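Local coordinates for protein glutathione reductase (PDB 3O0H) that probably catalyses the NADPH-dependent reduction of glutathione disulfide to glutathione, using a bound FAD as its redox cofactor, at residues 236-241 with 367-372; 388-393 with 472-477; 410-415 with 424-429. All coordinates share one frame; numbering follows the deposited sequence.

Contact 1 of 3, residues 236-241 with 367-372; sequences QLLNDA and SQPEIG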
ATOM      1  N   GLN B 236     -21.592  -2.449   3.679  1.00 12.62           N
ATOM      2  CA  GLN B 236     -22.347  -3.404   2.883  1.00 14.33           C
ATOM      3  C   GLN B 236     -21.406  -4.370   2.206  1.00 13.52           C
ATOM      4  O   GLN B 236     -21.645  -5.575   2.246  1.00 12.97           O
ATOM      5  CB  GLN B 236     -23.241  -2.707   1.869  1.00 15.32           C
ATOM      6  CG  GLN B 236     -24.146  -3.688   1.082  1.00 18.28           C
ATOM      7  CD  GLN B 236     -25.257  -4.199   1.964  1.00 19.81           C
ATOM      8  OE1 GLN B 236     -26.105  -3.415   2.389  1.00 21.11           O
ATOM      9  NE2 GLN B 236     -25.227  -5.513   2.307  1.00 14.34           N
ATOM     10  N   LEU B 237     -20.333  -3.859   1.597  1.00 13.52           N
ATOM     11  CA  LEU B 237     -19.403  -4.757   0.886  1.00 14.42           C
ATOM     12  C   LEU B 237     -18.762  -5.757   1.831  1.00 13.68           C
ATOM     13  O   LEU B 237     -18.568  -6.946   1.457  1.00 13.81           O
ATOM     14  CB  LEU B 237     -18.324  -3.981   0.132  1.00 14.59           C
ATOM     15  CG  LEU B 237     -18.763  -3.148  -1.068  1.00 17.60           C
ATOM     16  CD1 LEU B 237     -17.650  -2.115  -1.481  1.00 19.10           C
ATOM     17  CD2 LEU B 237     -19.086  -4.058  -2.208  1.00 19.99           C
ATOM     18  N   LEU B 238     -18.395  -5.306   3.039  1.00 13.04           N
ATOM     19  CA  LEU B 238     -17.800  -6.234   4.007  1.00 12.40           C
ATOM     20  C   LEU B 238     -18.822  -7.302   4.429  1.00 12.11           C
ATOM     21  O   LEU B 238     -18.533  -8.513   4.399  1.00 11.87           O
ATOM     22  CB  LEU B 238     -17.236  -5.519   5.243  1.00 12.06           C
ATOM     23  CG  LEU B 238     -16.653  -6.442   6.310  1.00 11.36           C
ATOM     24  CD1 LEU B 238     -15.531  -7.327   5.741  1.00 13.00           C
ATOM     25  CD2 LEU B 238     -16.117  -5.599   7.547  1.00 11.54           C
ATOM     26  N   ASN B 239     -20.022  -6.850   4.775  1.00 12.06           N
ATOM     27  CA  ASN B 239     -21.079  -7.780   5.195  1.00 12.12           C
ATOM     28  C   ASN B 239     -21.227  -8.868   4.152  1.00 12.89           C
ATOM     29  O   ASN B 239     -21.261 -10.040   4.473  1.00 13.16           O
ATOM     30  CB  ASN B 239     -22.419  -7.063   5.331  1.00 13.23           C
ATOM     31  CG  ASN B 239     -23.561  -8.034   5.583  1.00 12.79           C
ATOM     32  OD1 ASN B 239     -23.795  -8.438   6.723  1.00 15.04           O
ATOM     33  ND2 ASN B 239     -24.249  -8.427   4.518  1.00 12.76           N
ATOM     34  N   ASP B 240     -21.326  -8.456   2.887  1.00 13.31           N
ATOM     35  CA  ASP B 240     -21.637  -9.377   1.833  1.00 14.10           C
ATOM     36  C   ASP B 240     -20.467 -10.366   1.582  1.00 13.67           C
ATOM     37  O   ASP B 240     -20.681 -11.547   1.278  1.00 13.07           O
ATOM     38  CB  ASP B 240     -22.013  -8.635   0.573  1.00 14.30           C
ATOM     39  CG  ASP B 240     -23.284  -7.811   0.713  1.00 14.77           C
ATOM     40  OD1 ASP B 240     -24.050  -7.912   1.689  1.00 12.70           O
ATOM     41  OD2 ASP B 240     -23.529  -7.059  -0.238  1.00 17.80           O
ATOM     42  N   ALA B 241     -19.232  -9.901   1.707  1.00 13.11           N
ATOM     43  CA  ALA B 241     -18.080 -10.796   1.538  1.00 12.70           C
ATOM     44  C   ALA B 241     -17.996 -11.820   2.685  1.00 13.48           C
ATOM     45  O   ALA B 241     -17.548 -12.981   2.491  1.00 14.94           O
ATOM     46  CB  ALA B 241     -16.786  -9.972   1.458  1.00 11.73           C
ATOM     47  N   SER B 367     -10.409  -6.189   9.034  1.00 10.64           N
ATOM     48  CA  SER B 367     -11.339  -7.176   8.558  1.00 12.00           C
ATOM     49  C   SER B 367     -10.753  -7.827   7.294  1.00 12.10           C
ATOM     50  O   SER B 367      -9.664  -7.450   6.800  1.00 11.50           O
ATOM     51  CB  SER B 367     -12.692  -6.486   8.270  1.00 11.45           C
ATOM     52  OG  SER B 367     -12.509  -5.307   7.520  1.00 11.23           O
ATOM     53  N   GLN B 368     -11.463  -8.815   6.774  1.00 11.90           N
ATOM     54  CA  GLN B 368     -11.116  -9.435   5.505  1.00 12.93           C
ATOM     55  C   GLN B 368     -12.391  -9.543   4.674  1.00 13.79           C
ATOM     56  O   GLN B 368     -13.243 -10.341   4.985  1.00 13.31           O
ATOM     57  CB  GLN B 368     -10.480 -10.799   5.703  1.00 13.52           C
ATOM     58  CG  GLN B 368      -9.227 -10.721   6.649  1.00 14.18           C
ATOM     59  CD  GLN B 368      -8.714 -12.080   7.101  1.00 12.89           C
ATOM     60  OE1 GLN B 368      -8.649 -12.398   8.311  1.00 18.70           O
ATOM     61  NE2 GLN B 368      -8.372 -12.883   6.156  1.00 12.46           N
ATOM     62  N   PRO B 369     -12.533  -8.701   3.661  1.00 13.91           N
ATOM     63  CA  PRO B 369     -11.605  -7.660   3.205  1.00 13.16           C
ATOM     64  C   PRO B 369     -11.378  -6.507   4.196  1.00 13.10           C
ATOM     65  O   PRO B 369     -12.246  -6.217   5.015  1.00 12.39           O
ATOM     66  CB  PRO B 369     -12.259  -7.122   1.914  1.00 13.91           C
ATOM     67  CG  PRO B 369     -13.670  -7.638   1.940  1.00 15.88           C
ATOM     68  CD  PRO B 369     -13.731  -8.826   2.800  1.00 14.53           C
ATOM     69  N   GLU B 370     -10.168  -5.948   4.105  1.00 12.87           N
ATOM     70  CA  GLU B 370      -9.690  -4.842   4.884  1.00 12.76           C
ATOM     71  C   GLU B 370     -10.372  -3.549   4.458  1.00 11.08           C
ATOM     72  O   GLU B 370     -10.802  -3.386   3.302  1.00 10.45           O
ATOM     73  CB  GLU B 370      -8.169  -4.668   4.692  1.00 12.86           C
ATOM     74  CG  GLU B 370      -7.316  -5.837   5.082  1.00 15.03           C
ATOM     75  CD  GLU B 370      -5.929  -5.734   4.442  1.00 18.29           C
ATOM     76  OE1 GLU B 370      -5.106  -4.960   4.997  1.00 18.35           O
ATOM     77  OE2 GLU B 370      -5.712  -6.408   3.394  1.00 18.78           O
ATOM     78  N   ILE B 371     -10.462  -2.634   5.419  1.00 11.07           N
ATOM     79  CA  ILE B 371     -11.073  -1.336   5.225  1.00 10.47           C
ATOM     80  C   ILE B 371     -10.086  -0.223   5.647  1.00 10.28           C
ATOM     81  O   ILE B 371      -9.361  -0.363   6.651  1.00 10.32           O
ATOM     82  CB  ILE B 371     -12.351  -1.217   6.081  1.00 11.04           C
ATOM     83  CG1 ILE B 371     -13.495  -1.980   5.433  1.00  9.47           C
ATOM     84  CG2 ILE B 371     -12.794   0.259   6.273  1.00 10.78           C
ATOM     85  CD1 ILE B 371     -14.725  -2.176   6.411  1.00 10.55           C
ATOM     86  N   GLY B 372     -10.089   0.848   4.871  1.00 11.11           N
ATOM     87  CA  GLY B 372      -9.468   2.114   5.218  1.00  9.93           C
ATOM     88  C   GLY B 372     -10.417   3.257   4.915  1.00 11.38           C
ATOM     89  O   GLY B 372     -11.147   3.264   3.888  1.00 10.19           O
TER
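Leu238 on helix 232-245 meets Pro369 in the turn that leads into strand 371-375, their CA atoms 6.4 Å apart and the helical backbone running on past both ends of the segment. The contact is apolar and hangs mainly on the two methyls of Leu238. With CG swung away from the backbone N (chi1 178°), the leucine turns its branches to the turn: CD1 rests 3.5 Å from Pro369 O and also touches the proline ring at CD, while CD2 lies 3.6 Å from Ser367 CB and 3.9 Å from Ile371 CD1. One helical turn along, the Ala241 methyl presses on the same ring carbon, CB to Pro369 CD being 3.5 Å. A cis peptide bond precedes Pro369, and Ser367 OG reaches over it to donate to Pro369 O at 2.7 Å, so the carbonyl that Leu238 CD1 touches is also tied to the serine hydroxyl. Val204 of helix 201-212 packs on Leu238 and Ser367, and Lys245, from the end of the contacting helix, donates to Gln368 O. The arrangement is a helix of what is probably the NADPH-binding domain laid against the cis-proline turn that joins strands 363-365 and 371-375 of the antiparallel sheet, a domain-to-domain junction in this pyridine nucleotide-disulphide oxidoreductase fold.

Contact 2 of 3, residues 388-393 with 472-477; sequences VEIYRT and PSYVYE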
ATOM      1  N   VAL B 388     -22.014  17.543  -4.003  1.00 23.91           N
ATOM      2  CA  VAL B 388     -21.091  16.455  -3.698  1.00 21.40           C
ATOM      3  C   VAL B 388     -20.964  15.569  -4.931  1.00 22.57           C
ATOM      4  O   VAL B 388     -21.959  15.090  -5.488  1.00 24.97           O
ATOM      5  CB  VAL B 388     -21.589  15.640  -2.497  1.00 21.98           C
ATOM      6  CG1 VAL B 388     -20.729  14.345  -2.290  1.00 17.12           C
ATOM      7  CG2 VAL B 388     -21.641  16.559  -1.233  1.00 21.38           C
ATOM      8  N   GLU B 389     -19.729  15.427  -5.387  1.00 22.12           N
ATOM      9  CA  GLU B 389     -19.384  14.599  -6.518  1.00 22.51           C
ATOM     10  C   GLU B 389     -18.795  13.304  -5.929  1.00 21.08           C
ATOM     11  O   GLU B 389     -17.973  13.343  -5.017  1.00 19.28           O
ATOM     12  CB  GLU B 389     -18.344  15.307  -7.379  1.00 23.68           C
ATOM     13  CG  GLU B 389     -18.853  16.560  -8.128  1.00 28.70           C
ATOM     14  CD  GLU B 389     -17.725  17.326  -8.808  1.00 30.13           C
ATOM     15  OE1 GLU B 389     -16.538  17.022  -8.563  1.00 33.61           O
ATOM     16  OE2 GLU B 389     -18.016  18.240  -9.548  1.00 35.08           O
ATOM     17  N   ILE B 390     -19.253  12.171  -6.449  1.00 21.50           N
ATOM     18  CA  ILE B 390     -18.808  10.850  -5.991  1.00 19.28           C
ATOM     19  C   ILE B 390     -18.041  10.146  -7.116  1.00 18.86           C
ATOM     20  O   ILE B 390     -18.558   9.977  -8.236  1.00 21.22           O
ATOM     21  CB  ILE B 390     -19.995   9.984  -5.603  1.00 20.71           C
ATOM     22  CG1 ILE B 390     -20.812  10.627  -4.477  1.00 22.70           C
ATOM     23  CG2 ILE B 390     -19.505   8.572  -5.218  1.00 18.69           C
ATOM     24  CD1 ILE B 390     -20.049  10.754  -3.177  1.00 22.10           C
ATOM     25  N   TYR B 391     -16.830   9.709  -6.809  1.00 16.59           N
ATOM     26  CA  TYR B 391     -16.014   8.977  -7.741  1.00 17.71           C
ATOM     27  C   TYR B 391     -15.808   7.610  -7.109  1.00 17.52           C
ATOM     28  O   TYR B 391     -15.134   7.499  -6.083  1.00 17.73           O
ATOM     29  CB  TYR B 391     -14.671   9.665  -7.998  1.00 17.93           C
ATOM     30  CG  TYR B 391     -14.843  11.066  -8.595  1.00 19.37           C
ATOM     31  CD1 TYR B 391     -14.644  11.301  -9.951  1.00 20.59           C
ATOM     32  CD2 TYR B 391     -15.162  12.155  -7.773  1.00 18.95           C
ATOM     33  CE1 TYR B 391     -14.793  12.596 -10.500  1.00 23.48           C
ATOM     34  CE2 TYR B 391     -15.316  13.466  -8.309  1.00 18.45           C
ATOM     35  CZ  TYR B 391     -15.129  13.672  -9.664  1.00 21.64           C
ATOM     36  OH  TYR B 391     -15.271  14.925 -10.183  1.00 24.59           O
ATOM     37  N   ARG B 392     -16.458   6.616  -7.705  1.00 19.11           N
ATOM     38  CA  ARG B 392     -16.595   5.273  -7.141  1.00 18.39           C
ATOM     39  C   ARG B 392     -16.152   4.221  -8.135  1.00 19.20           C
ATOM     40  O   ARG B 392     -16.561   4.238  -9.310  1.00 22.10           O
ATOM     41  CB  ARG B 392     -18.059   5.048  -6.799  1.00 19.17           C
ATOM     42  CG  ARG B 392     -18.379   3.774  -6.020  1.00 21.14           C
ATOM     43  CD  ARG B 392     -19.881   3.692  -5.731  1.00 24.61           C
ATOM     44  NE  ARG B 392     -20.240   2.546  -4.889  1.00 24.79           N
ATOM     45  CZ  ARG B 392     -20.357   1.289  -5.324  1.00 28.93           C
ATOM     46  NH1 ARG B 392     -20.138   0.986  -6.598  1.00 29.27           N
ATOM     47  NH2 ARG B 392     -20.702   0.318  -4.482  1.00 29.57           N
ATOM     48  N   THR B 393     -15.338   3.274  -7.666  1.00 18.85           N
ATOM     49  CA  THR B 393     -14.947   2.157  -8.514  1.00 20.44           C
ATOM     50  C   THR B 393     -14.825   0.884  -7.717  1.00 19.35           C
ATOM     51  O   THR B 393     -14.282   0.899  -6.631  1.00 16.88           O
ATOM     52  CB  THR B 393     -13.618   2.422  -9.308  1.00 21.36           C
ATOM     53  OG1 THR B 393     -13.407   1.333 -10.220  1.00 22.46           O
ATOM     54  CG2 THR B 393     -12.405   2.574  -8.386  1.00 21.85           C
ATOM     55  N   PRO B 472     -17.137  11.914 -12.765  1.00 29.27           N
ATOM     56  CA  PRO B 472     -17.855  11.411 -11.594  1.00 27.73           C
ATOM     57  C   PRO B 472     -18.749  10.227 -11.937  1.00 28.33           C
ATOM     58  O   PRO B 472     -19.245  10.168 -13.051  1.00 29.00           O
ATOM     59  CB  PRO B 472     -18.746  12.574 -11.164  1.00 28.49           C
ATOM     60  CG  PRO B 472     -18.553  13.686 -12.156  1.00 31.03           C
ATOM     61  CD  PRO B 472     -17.532  13.281 -13.161  1.00 31.31           C
ATOM     62  N   SER B 473     -18.948   9.323 -10.967  1.00 26.65           N
ATOM     63  CA  SER B 473     -19.957   8.252 -11.041  1.00 28.03           C
ATOM     64  C   SER B 473     -21.360   8.866 -10.976  1.00 29.36           C
ATOM     65  O   SER B 473     -22.283   8.515 -11.747  1.00 31.62           O
ATOM     66  CB  SER B 473     -19.754   7.262  -9.884  1.00 26.35           C
ATOM     67  OG  SER B 473     -18.454   6.671  -9.920  1.00 25.61           O
ATOM     68  N   TYR B 474     -21.528   9.812 -10.065  1.00 28.61           N
ATOM     69  CA  TYR B 474     -22.755  10.592  -9.996  1.00 30.48           C
ATOM     70  C   TYR B 474     -22.556  11.789  -9.070  1.00 29.18           C
ATOM     71  O   TYR B 474     -21.494  11.944  -8.472  1.00 26.75           O
ATOM     72  CB  TYR B 474     -23.930   9.721  -9.551  1.00 32.27           C
ATOM     73  CG  TYR B 474     -23.625   8.902  -8.326  1.00 30.93           C
ATOM     74  CD1 TYR B 474     -23.771   9.450  -7.058  1.00 31.01           C
ATOM     75  CD2 TYR B 474     -23.204   7.577  -8.437  1.00 31.58           C
ATOM     76  CE1 TYR B 474     -23.515   8.720  -5.931  1.00 28.54           C
ATOM     77  CE2 TYR B 474     -22.929   6.821  -7.308  1.00 31.14           C
ATOM     78  CZ  TYR B 474     -23.073   7.406  -6.056  1.00 30.65           C
ATOM     79  OH  TYR B 474     -22.814   6.688  -4.927  1.00 25.37           O
ATOM     80  N   VAL B 475     -23.569  12.639  -8.953  1.00 30.75           N
ATOM     81  CA  VAL B 475     -23.419  13.894  -8.205  1.00 30.60           C
ATOM     82  C   VAL B 475     -24.686  14.176  -7.416  1.00 31.12           C
ATOM     83  O   VAL B 475     -25.779  13.849  -7.867  1.00 34.41           O
ATOM     84  CB  VAL B 475     -23.136  15.077  -9.191  1.00 32.82           C
ATOM     85  CG1 VAL B 475     -23.293  16.448  -8.526  1.00 33.15           C
ATOM     86  CG2 VAL B 475     -21.765  14.941  -9.824  1.00 30.66           C
ATOM     87  N   TYR B 476     -24.537  14.776  -6.244  1.00 29.52           N
ATOM     88  CA  TYR B 476     -25.660  15.280  -5.474  1.00 30.36           C
ATOM     89  C   TYR B 476     -25.681  16.804  -5.536  1.00 31.43           C
ATOM     90  O   TYR B 476     -24.640  17.449  -5.500  1.00 29.33           O
ATOM     91  CB  TYR B 476     -25.567  14.876  -4.008  1.00 28.91           C
ATOM     92  CG  TYR B 476     -25.619  13.379  -3.729  1.00 28.69           C
ATOM     93  CD1 TYR B 476     -26.839  12.724  -3.517  1.00 31.87           C
ATOM     94  CD2 TYR B 476     -24.451  12.637  -3.637  1.00 28.16           C
ATOM     95  CE1 TYR B 476     -26.878  11.345  -3.219  1.00 31.91           C
ATOM     96  CE2 TYR B 476     -24.480  11.272  -3.355  1.00 26.24           C
ATOM     97  CZ  TYR B 476     -25.686  10.645  -3.145  1.00 27.84           C
ATOM     98  OH  TYR B 476     -25.691   9.320  -2.873  1.00 29.68           O
ATOM     99  N   GLU B 477     -26.875  17.359  -5.636  1.00 33.83           N
ATOM    100  CA  GLU B 477     -27.102  18.793  -5.446  1.00 35.85           C
ATOM    101  C   GLU B 477     -28.212  18.899  -4.398  1.00 37.45           C
ATOM    102  O   GLU B 477     -29.268  18.297  -4.552  1.00 38.28           O
ATOM    103  CB  GLU B 477     -27.512  19.484  -6.764  1.00 38.41           C
TER
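Ile390 lies against the ring of Tyr474 where strands 387-395 and 474-477 run antiparallel, and this is the tight part of the contact. Its CB stands over the ring face, 4.1 Å from the centroid and 26° off the normal, while CG1 comes to 3.6 Å from Tyr474 CE1. The same CG1 also touches Tyr476 CE2 at that ring's edge, the two tyrosines lying next to each other on one side of the isoleucine. Tyr474 takes a chi1 of 49°, with CG between its own backbone N and carbonyl carbon, which stands the ring alongside Ile390 with both side chains pointing the same way. Both tyrosine hydroxyls then bond to Glu378 of helix 378-384. The backbone is well zipped here: Tyr476 N to Val388 O is 2.7 Å and nearly straight, and Ile390 N gives a bond of 3.0 Å to Tyr474 O. Beyond it the pairing slips into a classic beta bulge in the sheet of the dimerisation domain, Ser473 and Tyr474 both facing Ile390. Ile390 O takes Ser473 N at 2.8 Å, but the bond from Tyr474 N is weak. On the exposed side of the bulge, Ser473 OG stands in for a main-chain acceptor and receives Arg392 N at 3.0 Å; the arginine's own charge goes to Asp233. Pro472, also exposed, lays CB over one face of the Tyr391 ring, offset toward its rim, and Arg420 bonds to that tyrosine's hydroxyl. On the side of the sheet that carries Glu389 and Val475 the touch is slighter, with CG of the glutamate beside CG2 of the valine and the carboxylate salt-bridged to Arg420.

Contact 3 of 3, residues 410-415 with 424-429; sequences FMKLVV and GAHVLG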
ATOM      1  N   PHE B 410     -12.408  -1.861  -3.793  1.00 15.71           N
ATOM      2  CA  PHE B 410     -13.372  -0.765  -3.822  1.00 15.35           C
ATOM      3  C   PHE B 410     -12.676   0.536  -3.430  1.00 14.85           C
ATOM      4  O   PHE B 410     -11.974   0.574  -2.426  1.00 14.74           O
ATOM      5  CB  PHE B 410     -14.477  -1.080  -2.844  1.00 16.30           C
ATOM      6  CG  PHE B 410     -15.320   0.087  -2.537  1.00 15.90           C
ATOM      7  CD1 PHE B 410     -16.338   0.454  -3.410  1.00 16.77           C
ATOM      8  CD2 PHE B 410     -15.077   0.857  -1.395  1.00 17.70           C
ATOM      9  CE1 PHE B 410     -17.121   1.539  -3.167  1.00 16.87           C
ATOM     10  CE2 PHE B 410     -15.886   1.971  -1.115  1.00 17.76           C
ATOM     11  CZ  PHE B 410     -16.890   2.315  -2.014  1.00 17.46           C
ATOM     12  N   MET B 411     -12.831   1.593  -4.214  1.00 14.37           N
ATOM     13  CA  MET B 411     -12.252   2.902  -3.867  1.00 14.56           C
ATOM     14  C   MET B 411     -13.314   3.964  -4.148  1.00 14.40           C
ATOM     15  O   MET B 411     -13.982   3.938  -5.208  1.00 15.66           O
ATOM     16  CB  MET B 411     -11.012   3.213  -4.697  1.00 13.59           C
ATOM     17  CG  MET B 411      -9.808   2.329  -4.384  1.00 17.72           C
ATOM     18  SD  MET B 411      -8.453   2.456  -5.620  1.00 20.08           S
ATOM     19  CE  MET B 411      -7.173   1.490  -4.819  1.00 20.28           C
ATOM     20  N   LYS B 412     -13.499   4.884  -3.213  1.00 13.96           N
ATOM     21  CA  LYS B 412     -14.470   5.949  -3.439  1.00 13.66           C
ATOM     22  C   LYS B 412     -13.918   7.280  -2.931  1.00 13.31           C
ATOM     23  O   LYS B 412     -13.405   7.361  -1.835  1.00 14.17           O
ATOM     24  CB  LYS B 412     -15.803   5.588  -2.808  1.00 14.09           C
ATOM     25  CG  LYS B 412     -16.864   6.637  -2.990  1.00 15.14           C
ATOM     26  CD  LYS B 412     -18.248   6.153  -2.613  1.00 16.69           C
ATOM     27  CE  LYS B 412     -18.477   6.168  -1.116  1.00 18.40           C
ATOM     28  NZ  LYS B 412     -19.778   5.583  -0.668  1.00 15.05           N
ATOM     29  N   LEU B 413     -13.961   8.316  -3.769  1.00 14.21           N
ATOM     30  CA  LEU B 413     -13.615   9.660  -3.319  1.00 13.80           C
ATOM     31  C   LEU B 413     -14.885  10.508  -3.261  1.00 13.50           C
ATOM     32  O   LEU B 413     -15.717  10.463  -4.135  1.00 14.25           O
ATOM     33  CB  LEU B 413     -12.584  10.256  -4.249  1.00 15.56           C
ATOM     34  CG  LEU B 413     -11.254   9.525  -4.376  1.00 15.52           C
ATOM     35  CD1 LEU B 413     -10.366  10.172  -5.435  1.00 15.50           C
ATOM     36  CD2 LEU B 413     -10.566   9.461  -3.037  1.00 13.27           C
ATOM     37  N   VAL B 414     -15.018  11.278  -2.192  1.00 13.11           N
ATOM     38  CA  VAL B 414     -16.180  12.072  -1.943  1.00 12.89           C
ATOM     39  C   VAL B 414     -15.697  13.517  -2.060  1.00 11.94           C
ATOM     40  O   VAL B 414     -14.778  13.944  -1.370  1.00 13.14           O
ATOM     41  CB  VAL B 414     -16.769  11.801  -0.577  1.00 12.59           C
ATOM     42  CG1 VAL B 414     -17.976  12.729  -0.367  1.00 14.31           C
ATOM     43  CG2 VAL B 414     -17.212  10.335  -0.413  1.00 13.06           C
ATOM     44  N   VAL B 415     -16.306  14.265  -2.948  1.00 14.28           N
ATOM     45  CA  VAL B 415     -15.725  15.569  -3.331  1.00 14.36           C
ATOM     46  C   VAL B 415     -16.736  16.706  -3.121  1.00 15.40           C
ATOM     47  O   VAL B 415     -17.904  16.554  -3.452  1.00 18.49           O
ATOM     48  CB  VAL B 415     -15.191  15.481  -4.789  1.00 15.47           C
ATOM     49  CG1 VAL B 415     -14.704  16.850  -5.293  1.00 14.42           C
ATOM     50  CG2 VAL B 415     -14.066  14.405  -4.869  1.00 13.87           C
ATOM     51  N   GLY B 424     -13.646  13.183   1.572  1.00 13.87           N
ATOM     52  CA  GLY B 424     -13.712  11.826   2.124  1.00 13.63           C
ATOM     53  C   GLY B 424     -13.089  10.821   1.154  1.00 13.20           C
ATOM     54  O   GLY B 424     -13.137  11.024  -0.059  1.00 13.74           O
ATOM     55  N   ALA B 425     -12.521   9.741   1.693  1.00 12.43           N
ATOM     56  CA  ALA B 425     -11.940   8.687   0.877  1.00 12.18           C
ATOM     57  C   ALA B 425     -12.089   7.367   1.650  1.00 12.07           C
ATOM     58  O   ALA B 425     -11.757   7.289   2.849  1.00 10.89           O
ATOM     59  CB  ALA B 425     -10.430   8.968   0.560  1.00 10.28           C
ATOM     60  N   HIS B 426     -12.552   6.349   0.922  1.00 11.82           N
ATOM     61  CA  HIS B 426     -12.992   5.065   1.474  1.00 12.19           C
ATOM     62  C   HIS B 426     -12.513   3.927   0.596  1.00 11.96           C
ATOM     63  O   HIS B 426     -12.680   3.975  -0.615  1.00 12.60           O
ATOM     64  CB  HIS B 426     -14.517   5.062   1.596  1.00 11.84           C
ATOM     65  CG  HIS B 426     -15.034   6.311   2.215  1.00 13.90           C
ATOM     66  ND1 HIS B 426     -14.856   6.602   3.552  1.00 13.93           N
ATOM     67  CD2 HIS B 426     -15.619   7.402   1.660  1.00 12.23           C
ATOM     68  CE1 HIS B 426     -15.347   7.803   3.796  1.00 15.34           C
ATOM     69  NE2 HIS B 426     -15.842   8.299   2.670  1.00 13.03           N
ATOM     70  N   VAL B 427     -11.902   2.910   1.206  1.00 11.87           N
ATOM     71  CA  VAL B 427     -11.208   1.870   0.478  1.00 11.90           C
ATOM     72  C   VAL B 427     -11.548   0.551   1.156  1.00 12.40           C
ATOM     73  O   VAL B 427     -11.554   0.455   2.393  1.00 11.83           O
ATOM     74  CB  VAL B 427      -9.691   2.082   0.476  1.00 11.31           C
ATOM     75  CG1 VAL B 427      -8.930   0.998  -0.341  1.00 12.21           C
ATOM     76  CG2 VAL B 427      -9.283   3.468  -0.033  1.00 13.00           C
ATOM     77  N   LEU B 428     -11.828  -0.453   0.349  1.00 12.60           N
ATOM     78  CA  LEU B 428     -12.028  -1.801   0.839  1.00 13.65           C
ATOM     79  C   LEU B 428     -11.340  -2.754  -0.096  1.00 14.43           C
ATOM     80  O   LEU B 428     -11.571  -2.683  -1.295  1.00 17.72           O
ATOM     81  CB  LEU B 428     -13.512  -2.101   0.973  1.00 14.11           C
ATOM     82  CG  LEU B 428     -13.825  -3.571   1.272  1.00 14.42           C
ATOM     83  CD1 LEU B 428     -15.038  -3.624   2.155  1.00 17.72           C
ATOM     84  CD2 LEU B 428     -14.004  -4.397   0.006  1.00 17.86           C
ATOM     85  N   GLY B 429     -10.552  -3.684   0.458  1.00 13.85           N
ATOM     86  CA  GLY B 429      -9.778  -4.634  -0.281  1.00 14.43           C
ATOM     87  C   GLY B 429      -8.345  -4.655   0.241  1.00 14.78           C
ATOM     88  O   GLY B 429      -8.012  -4.109   1.314  1.00 12.21           O
TER
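Lys412 NZ is gripped by three carboxylates, those of Glu378, Asp233 and Asp231, and the chain that carries it passes His426 on the neighbouring strand, CE lying 4.2 Å from CD2 of the ring. The two residues are a hydrogen-bonded pair in the antiparallel beta hairpin 409-416/422-428, part of the sheet of the dimerisation domain. Two backbone bonds join them, Lys412 N to His426 O at 2.9 Å and His426 N back to Lys412 O. Matching pairs of bonds link Phe410 with Leu428 and Val414 with Gly424, the shortest being Phe410 N to Leu428 O at 2.8 Å. Between these rungs CA hydrogens lean on carbonyls, as where Val427 CA approaches Phe410 O.

The imidazole is fixed at both nitrogens: ND1 bonds to Thr373 OG1 and NE2 to Leu376 O, so the ring has little freedom to flip or swing. NZ of Lys412 and NE2 of His426 stay 5.8 Å apart, and the acidic residues around the lysine probably offset its charge. On the face that carries these two, Phe410 has its CG anti to the backbone N (chi1 166°), which runs the ring along the hairpin with an edge toward the backbone N of Leu428. The face bearing Met411, Leu413, Ala425 and Val427 is apolar, Leu413 CD2 reaching 3.6 Å to Ala425 CB, with helix 432-444 behind the alanine. Val414 meets the histidine in the plane of its ring: Val414 CG2 sits at the edge, 3.9 Å from His426 CD2.

All three contacts reach one antiparallel sheet. Contact 3 is its buried interior, the hairpin between the other two, with touching residues that are all buried. Contact 2 adds the strand near the chain's C-terminal end on one side, is partly exposed, and relies on aromatic packing and a bulge. Contact 1 alone sets a helix against the turn between two of the sheet's strands, mainly through methyl groups and a proline ring. Strand 410-415 hydrogen-bonds to 388-393, where Tyr391 O meets Leu413 N, while 424-429 pairs with 367-372 through Gly372 O and Val427 N. Leu237 of contact 1 packs on Phe410. Along the chain, contact 3 is nested within the loop that contact 2 closes.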